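Long-range contacts in protein Kinase A (PDB 5J3U), which binds cyclic AMP through its regulatory domain and probably inhibits the catalytic subunit of the kinase until the nucleotide arrives: residues A[179-184]-A[235-240]; A[186-191]-A[225-230]. One frame throughout, in Å; residues are numbered along the deposited sequence. Where two conformers were deposited one is given.

Overall arrangement
Towards the C-terminal end of the chain, strand 179-183 leads, after a corner near E184, into strand 187-192. The chain then runs through strand 201-206, strand 211-212 and helix 215-219 before returning as strand 226-229, where interaction 2 closes the inner loop. After a second corner at H230 it continues as strand 232-239, and interaction 1 closes the outer loop around the first, so the two contacts nest without crossing. Each joins the two middle strands of a four-stranded antiparallel sheet, and the two sheets face each other in the second cyclic nucleotide-binding domain. Their centres are about 13 Å apart; interaction 2 lies against the bound nucleotide.

Interaction 1. Residues A[179-184]-A[235-240]; sequences VFYIVE and VACLER
Y181 packs against C237 and V235 from the neighbouring antiparallel strand. Its CB lies 4.0 Å from A236 O, and CG, anti to the carbonyl carbon (chi1 -62°), sends the ring out on the face that also carries V179, V183, V235 and C237. On one side of the ring Y181 CD1 meets V235 CG2 at 3.8 Å. Next along, Y181 CE1 touches C237 SG at 3.7 Å; both partners approach obliquely, the sulfur making a Cys sulfur-aromatic contact. Towards the tip, V179 CG1 lies over one ring face, offset toward the rim, 3.4 Å from Y181 CZ and close to OH. The same methyl rests on C237 CB, 3.8 Å away, while F212 of the adjoining strand meets the ring at a shallow angle between planes.

These are the two central strands of one sheet of the beta-roll found in cyclic nucleotide-binding domains. The hydrogen-bonded pairs are F180 with L238 and I182 with A236, each closed by two backbone bonds; F180 N reaches L238 O at 2.8 Å and almost perfectly straight (179°). On the opposite face from Y181, F180 CD2 meets L238 CD2 at 4.2 Å, and F243 of the following helix meets the F180 ring edge-to-face. I182, on this face too, packs against helix 116-138.

At the corner E184 reaches alongside A236 with an extended chain, OE2 lying 3.6 Å from A236 CB. That carboxylate is held mainly from outside the pair, by a salt bridge from OE1 to R130 and a hydrogen bond between OE2 and T161.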
loop_
_atom_site.group_PDB
_atom_site.type_symbol
_atom_site.label_atom_id
_atom_site.label_comp_id
_atom_site.label_asym_id
_atom_site.label_seq_id
_atom_site.Cartn_x
_atom_site.Cartn_y
_atom_site.Cartn_z
ATOM N N VAL A 179 7.719 -8.328 -1.317
ATOM C CA VAL A 179 6.553 -7.850 -2.139
ATOM C C VAL A 179 6.086 -8.956 -3.087
ATOM O O VAL A 179 6.908 -9.625 -3.752
ATOM C CB VAL A 179 6.904 -6.608 -2.972
ATOM C CG1 VAL A 179 5.686 -6.129 -3.810
ATOM C CG2 VAL A 179 7.408 -5.509 -2.073
ATOM N N PHE A 180 4.766 -9.137 -3.162
ATOM C CA PHE A 180 4.111 -10.049 -4.112
ATOM C C PHE A 180 3.542 -9.174 -5.222
ATOM O O PHE A 180 3.001 -8.120 -4.909
ATOM C CB PHE A 180 3.006 -10.825 -3.379
ATOM C CG PHE A 180 2.125 -11.683 -4.260
ATOM C CD1 PHE A 180 2.619 -12.757 -4.940
ATOM C CD2 PHE A 180 0.770 -11.384 -4.398
ATOM C CE1 PHE A 180 1.809 -13.571 -5.698
ATOM C CE2 PHE A 180 -0.060 -12.218 -5.110
ATOM C CZ PHE A 180 0.431 -13.302 -5.781
ATOM N N TYR A 181 3.714 -9.597 -6.487
ATOM C CA TYR A 181 3.313 -8.852 -7.657
ATOM C C TYR A 181 2.298 -9.580 -8.559
ATOM O O TYR A 181 2.300 -10.804 -8.687
ATOM C CB TYR A 181 4.556 -8.553 -8.510
ATOM C CG TYR A 181 5.605 -7.717 -7.853
ATOM C CD1 TYR A 181 5.542 -6.340 -7.861
ATOM C CD2 TYR A 181 6.686 -8.323 -7.210
ATOM C CE1 TYR A 181 6.539 -5.569 -7.264
ATOM C CE2 TYR A 181 7.648 -7.576 -6.589
ATOM C CZ TYR A 181 7.591 -6.212 -6.627
ATOM O OH TYR A 181 8.563 -5.438 -6.041
ATOM N N ILE A 182 1.337 -8.837 -9.083
ATOM C CA ILE A 182 0.438 -9.311 -10.107
ATOM C C ILE A 182 0.490 -8.288 -11.272
ATOM O O ILE A 182 0.414 -7.056 -11.065
ATOM C CB ILE A 182 -0.998 -9.432 -9.617
ATOM C CG1 ILE A 182 -1.068 -10.067 -8.199
ATOM C CG2 ILE A 182 -1.765 -10.211 -10.654
ATOM C CD1 ILE A 182 -2.461 -9.999 -7.570
ATOM N N VAL A 183 0.663 -8.769 -12.491
ATOM C CA VAL A 183 0.796 -7.902 -13.600
ATOM C C VAL A 183 -0.625 -7.411 -13.928
ATOM O O VAL A 183 -1.503 -8.214 -14.250
ATOM C CB VAL A 183 1.348 -8.627 -14.854
ATOM C CG1 VAL A 183 1.390 -7.695 -16.025
ATOM C CG2 VAL A 183 2.763 -9.211 -14.615
ATOM N N GLU A 184 -0.806 -6.116 -13.901
ATOM C CA GLU A 184 -2.109 -5.512 -14.304
ATOM C C GLU A 184 -2.220 -5.372 -15.827
ATOM O O GLU A 184 -3.274 -5.651 -16.408
ATOM C CB GLU A 184 -2.257 -4.116 -13.695
ATOM C CG GLU A 184 -2.242 -4.080 -12.183
ATOM C CD GLU A 184 -2.404 -2.660 -11.596
ATOM O OE1 GLU A 184 -3.391 -1.974 -12.035
ATOM O OE2 GLU A 184 -1.586 -2.268 -10.695
ATOM N N VAL A 235 2.375 -3.182 -12.486
ATOM C CA VAL A 235 2.183 -4.221 -11.522
ATOM C C VAL A 235 1.433 -3.705 -10.301
ATOM O O VAL A 235 1.621 -2.559 -9.850
ATOM C CB VAL A 235 3.491 -4.908 -10.999
ATOM C CG1 VAL A 235 4.017 -5.876 -12.023
ATOM C CG2 VAL A 235 4.526 -3.890 -10.570
ATOM N N ALA A 236 0.536 -4.542 -9.833
ATOM C CA ALA A 236 -0.056 -4.436 -8.504
ATOM C C ALA A 236 0.896 -5.099 -7.521
ATOM O O ALA A 236 1.396 -6.237 -7.786
ATOM C CB ALA A 236 -1.428 -5.084 -8.475
ATOM N N CYS A 237 1.022 -4.493 -6.340
ATOM C CA CYS A 237 2.073 -4.857 -5.364
ATOM C C CYS A 237 1.417 -5.043 -4.004
ATOM O O CYS A 237 0.683 -4.155 -3.573
ATOM C CB CYS A 237 3.094 -3.726 -5.241
ATOM S SG CYS A 237 3.774 -3.173 -6.809
ATOM N N LEU A 238 1.678 -6.173 -3.366
ATOM C CA LEU A 238 1.176 -6.525 -2.031
ATOM C C LEU A 238 2.370 -6.835 -1.114
ATOM O O LEU A 238 3.170 -7.726 -1.404
ATOM C CB LEU A 238 0.317 -7.752 -2.132
ATOM C CG LEU A 238 -0.503 -8.194 -0.933
ATOM C CD1 LEU A 238 -1.573 -7.157 -0.614
ATOM C CD2 LEU A 238 -1.104 -9.564 -1.134
ATOM N N GLU A 239 2.510 -6.073 -0.040
ATOM C CA GLU A 239 3.611 -6.253 0.919
ATOM C C GLU A 239 3.484 -7.527 1.698
ATOM O O GLU A 239 2.422 -8.026 1.895
ATOM C CB GLU A 239 3.657 -5.112 1.926
ATOM C CG GLU A 239 4.094 -3.806 1.339
ATOM C CD GLU A 239 4.264 -2.734 2.400
ATOM O OE1 GLU A 239 3.440 -2.693 3.330
ATOM O OE2 GLU A 239 5.200 -1.921 2.291
ATOM N N ARG A 240 4.630 -8.051 2.139
ATOM C CA ARG A 240 4.729 -9.315 2.865
ATOM C C ARG A 240 3.733 -9.503 3.997
ATOM O O ARG A 240 3.030 -10.540 4.091
ATOM C CB ARG A 240 6.161 -9.384 3.449
ATOM C CG ARG A 240 6.391 -10.528 4.411
ATOM C CD ARG A 240 7.813 -10.474 4.950
ATOM N NE ARG A 240 8.757 -10.968 3.955
ATOM C CZ ARG A 240 8.955 -12.246 3.674
ATOM N NH1 ARG A 240 8.286 -13.187 4.300
ATOM N NH2 ARG A 240 9.830 -12.584 2.740
#

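Interaction 2. Residues A[186-191]-A[225-230]. With CMP (adenosine-3',5'-cyclic-monophosphate), chain B.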
loop_
_atom_site.group_PDB
_atom_site.type_symbol
_atom_site.label_atom_id
_atom_site.label_comp_id
_atom_site.label_asym_id
_atom_site.label_seq_id
_atom_site.Cartn_x
_atom_site.Cartn_y
_atom_site.Cartn_z
ATOM N N GLY A 186 0.727 -5.039 -19.540
ATOM C CA GLY A 186 2.089 -5.190 -20.018
ATOM C C GLY A 186 2.649 -6.570 -19.826
ATOM O O GLY A 186 1.933 -7.536 -19.745
ATOM N N SER A 187 3.970 -6.664 -19.740
ATOM C CA SER A 187 4.625 -7.927 -19.857
ATOM C C SER A 187 5.946 -7.913 -19.100
ATOM O O SER A 187 6.542 -6.860 -18.896
ATOM C CB SER A 187 4.882 -8.220 -21.352
ATOM O OG SER A 187 5.402 -9.517 -21.574
ATOM N N ALA A 188 6.404 -9.084 -18.748
ATOM C CA ALA A 188 7.713 -9.267 -18.049
ATOM C C ALA A 188 8.235 -10.602 -18.362
ATOM O O ALA A 188 7.505 -11.481 -18.856
ATOM C CB ALA A 188 7.571 -9.097 -16.533
ATOM N N VAL A 189 9.539 -10.786 -18.103
ATOM C CA VAL A 189 10.189 -12.053 -18.226
ATOM C C VAL A 189 10.959 -12.394 -16.929
ATOM O O VAL A 189 11.515 -11.512 -16.302
ATOM C CB VAL A 189 11.167 -12.109 -19.431
ATOM C CG1 VAL A 189 10.331 -11.914 -20.719
ATOM C CG2 VAL A 189 12.233 -11.031 -19.323
ATOM N N ALA A 190 10.904 -13.649 -16.557
ATOM C CA ALA A 190 11.720 -14.187 -15.463
ATOM C C ALA A 190 12.955 -14.813 -16.087
ATOM O O ALA A 190 12.832 -15.655 -17.013
ATOM C CB ALA A 190 10.955 -15.231 -14.709
ATOM N N THR A 191 14.107 -14.477 -15.528
ATOM C CA THR A 191 15.375 -15.136 -15.926
ATOM C C THR A 191 16.007 -15.633 -14.655
ATOM O O THR A 191 15.908 -14.975 -13.594
ATOM C CB THR A 191 16.298 -14.177 -16.696
ATOM O OG1 THR A 191 16.865 -13.172 -15.842
ATOM C CG2 THR A 191 15.565 -13.460 -17.783
ATOM N N ALA A 225 14.798 -15.723 -8.818
ATOM C CA ALA A 225 14.944 -15.339 -10.231
ATOM C C ALA A 225 14.865 -13.826 -10.344
ATOM O O ALA A 225 14.438 -13.146 -9.394
ATOM C CB ALA A 225 13.854 -16.016 -11.059
ATOM N N ASN A 226 15.335 -13.302 -11.477
ATOM C CA ASN A 226 15.087 -11.957 -11.898
ATOM C C ASN A 226 13.715 -11.915 -12.542
ATOM O O ASN A 226 13.346 -12.888 -13.207
ATOM C CB ASN A 226 16.091 -11.484 -12.931
ATOM C CG ASN A 226 17.500 -11.655 -12.441
ATOM O OD1 ASN A 226 17.874 -11.007 -11.445
ATOM N ND2 ASN A 226 18.280 -12.552 -13.083
ATOM N N VAL A 227 13.003 -10.820 -12.348
ATOM C CA VAL A 227 11.786 -10.508 -13.188
ATOM C C VAL A 227 11.990 -9.136 -13.774
ATOM O O VAL A 227 12.178 -8.136 -13.036
ATOM C CB VAL A 227 10.440 -10.687 -12.452
ATOM C CG1 VAL A 227 9.280 -10.404 -13.436
ATOM C CG2 VAL A 227 10.337 -12.073 -11.814
ATOM N N ILE A 228 11.987 -9.066 -15.118
ATOM C CA ILE A 228 12.357 -7.889 -15.824
ATOM C C ILE A 228 11.184 -7.392 -16.722
ATOM O O ILE A 228 10.608 -8.191 -17.424
ATOM C CB ILE A 228 13.560 -8.204 -16.770
ATOM C CG1 ILE A 228 14.775 -8.765 -15.972
ATOM C CG2 ILE A 228 13.953 -6.944 -17.510
ATOM C CD1 ILE A 228 15.767 -9.507 -16.845
ATOM N N ALA A 229 10.892 -6.111 -16.693
ATOM C CA ALA A 229 9.782 -5.581 -17.535
ATOM C C ALA A 229 10.171 -5.748 -19.026
ATOM O O ALA A 229 11.328 -5.522 -19.408
ATOM C CB ALA A 229 9.535 -4.143 -17.231
ATOM N N HIS A 230 9.203 -6.165 -19.821
ATOM C CA HIS A 230 9.386 -6.486 -21.249
ATOM C C HIS A 230 8.413 -5.568 -22.014
ATOM O O HIS A 230 7.234 -5.807 -21.990
ATOM C CB HIS A 230 9.045 -7.950 -21.469
ATOM C CG HIS A 230 9.167 -8.390 -22.889
ATOM N ND1 HIS A 230 10.373 -8.386 -23.558
ATOM C CD2 HIS A 230 8.251 -8.877 -23.760
ATOM C CE1 HIS A 230 10.180 -8.826 -24.798
ATOM N NE2 HIS A 230 8.903 -9.126 -24.947
HETATM P P CMP B . 10.547 -15.064 -5.989
HETATM O O1P CMP B . 9.946 -14.353 -4.846
HETATM O O2P CMP B . 11.651 -16.089 -5.702
HETATM O "O5'" CMP B . 11.117 -13.958 -6.995
HETATM C "C5'" CMP B . 11.508 -14.405 -8.307
HETATM C "C4'" CMP B . 10.217 -14.957 -8.917
HETATM O "O4'" CMP B . 10.344 -15.512 -10.236
HETATM C "C3'" CMP B . 9.748 -16.171 -8.138
HETATM O "O3'" CMP B . 9.338 -15.748 -6.830
HETATM C "C2'" CMP B . 8.678 -16.750 -9.026
HETATM O "O2'" CMP B . 7.426 -16.015 -8.909
HETATM C "C1'" CMP B . 9.245 -16.378 -10.393
HETATM N N9 CMP B . 9.706 -17.517 -11.127
HETATM C C8 CMP B . 9.409 -17.711 -12.431
HETATM N N7 CMP B . 10.029 -18.863 -12.894
HETATM C C5 CMP B . 10.761 -19.369 -11.879
HETATM C C6 CMP B . 11.639 -20.557 -11.662
HETATM N N6 CMP B . 11.899 -21.450 -12.667
HETATM N N1 CMP B . 12.155 -20.686 -10.431
HETATM C C2 CMP B . 11.975 -19.826 -9.391
HETATM N N3 CMP B . 11.165 -18.727 -9.532
HETATM C C4 CMP B . 10.538 -18.482 -10.706
#
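V189 and I228 pair through two backbone hydrogen bonds, I228 N reaching V189 O at 2.8 Å. T191 and N226 form the next hydrogen-bonded pair, again with two bonds. Beyond the other end of this run, H230 N reaches back to S187 O; it sits well above the plane of that carbonyl, as the chain begins to turn the corner.

A side-chain bond reinforces the T191 end. N226 ND2 donates to T191 OG1 over 3.2 Å, with the hydroxyl near the plane of the amide. The threonine torsion (chi1 71°) holds OG1 between the backbone N and carbonyl carbon, where it faces the amide. The other end of that amide, OD1, accepts from Q173 N, so both ends of the group are gripped and its rotation is probably fixed. In one of two modelled conformers, S187 OG stands at the edge of the H230 ring, 3.6 Å from H230 CD2, and is hydrogen-bonded to Y206 O on strand 201-206.

Apolar contacts divide between the faces. V189 CG2 packs on I228 CB at 4.0 Å, and I228 CD1 extends to T191. On the reverse, V227 CG1, anti to its N (chi1 -177°), meets A188 CB at 3.8 Å, leaving CG2 to turn towards the nucleotide.

There the cyclic AMP lies against the sheet: A190 CB is 3.7 Å from C8 of the adenine, V227 CG2 touches the ribose at O4', and A225 O stands 3.4 Å from C5'. A190 on one strand, V227 on the next and A225 just before it thus line the base and sugar, in the nucleotide pocket of a cyclic nucleotide-binding beta-roll.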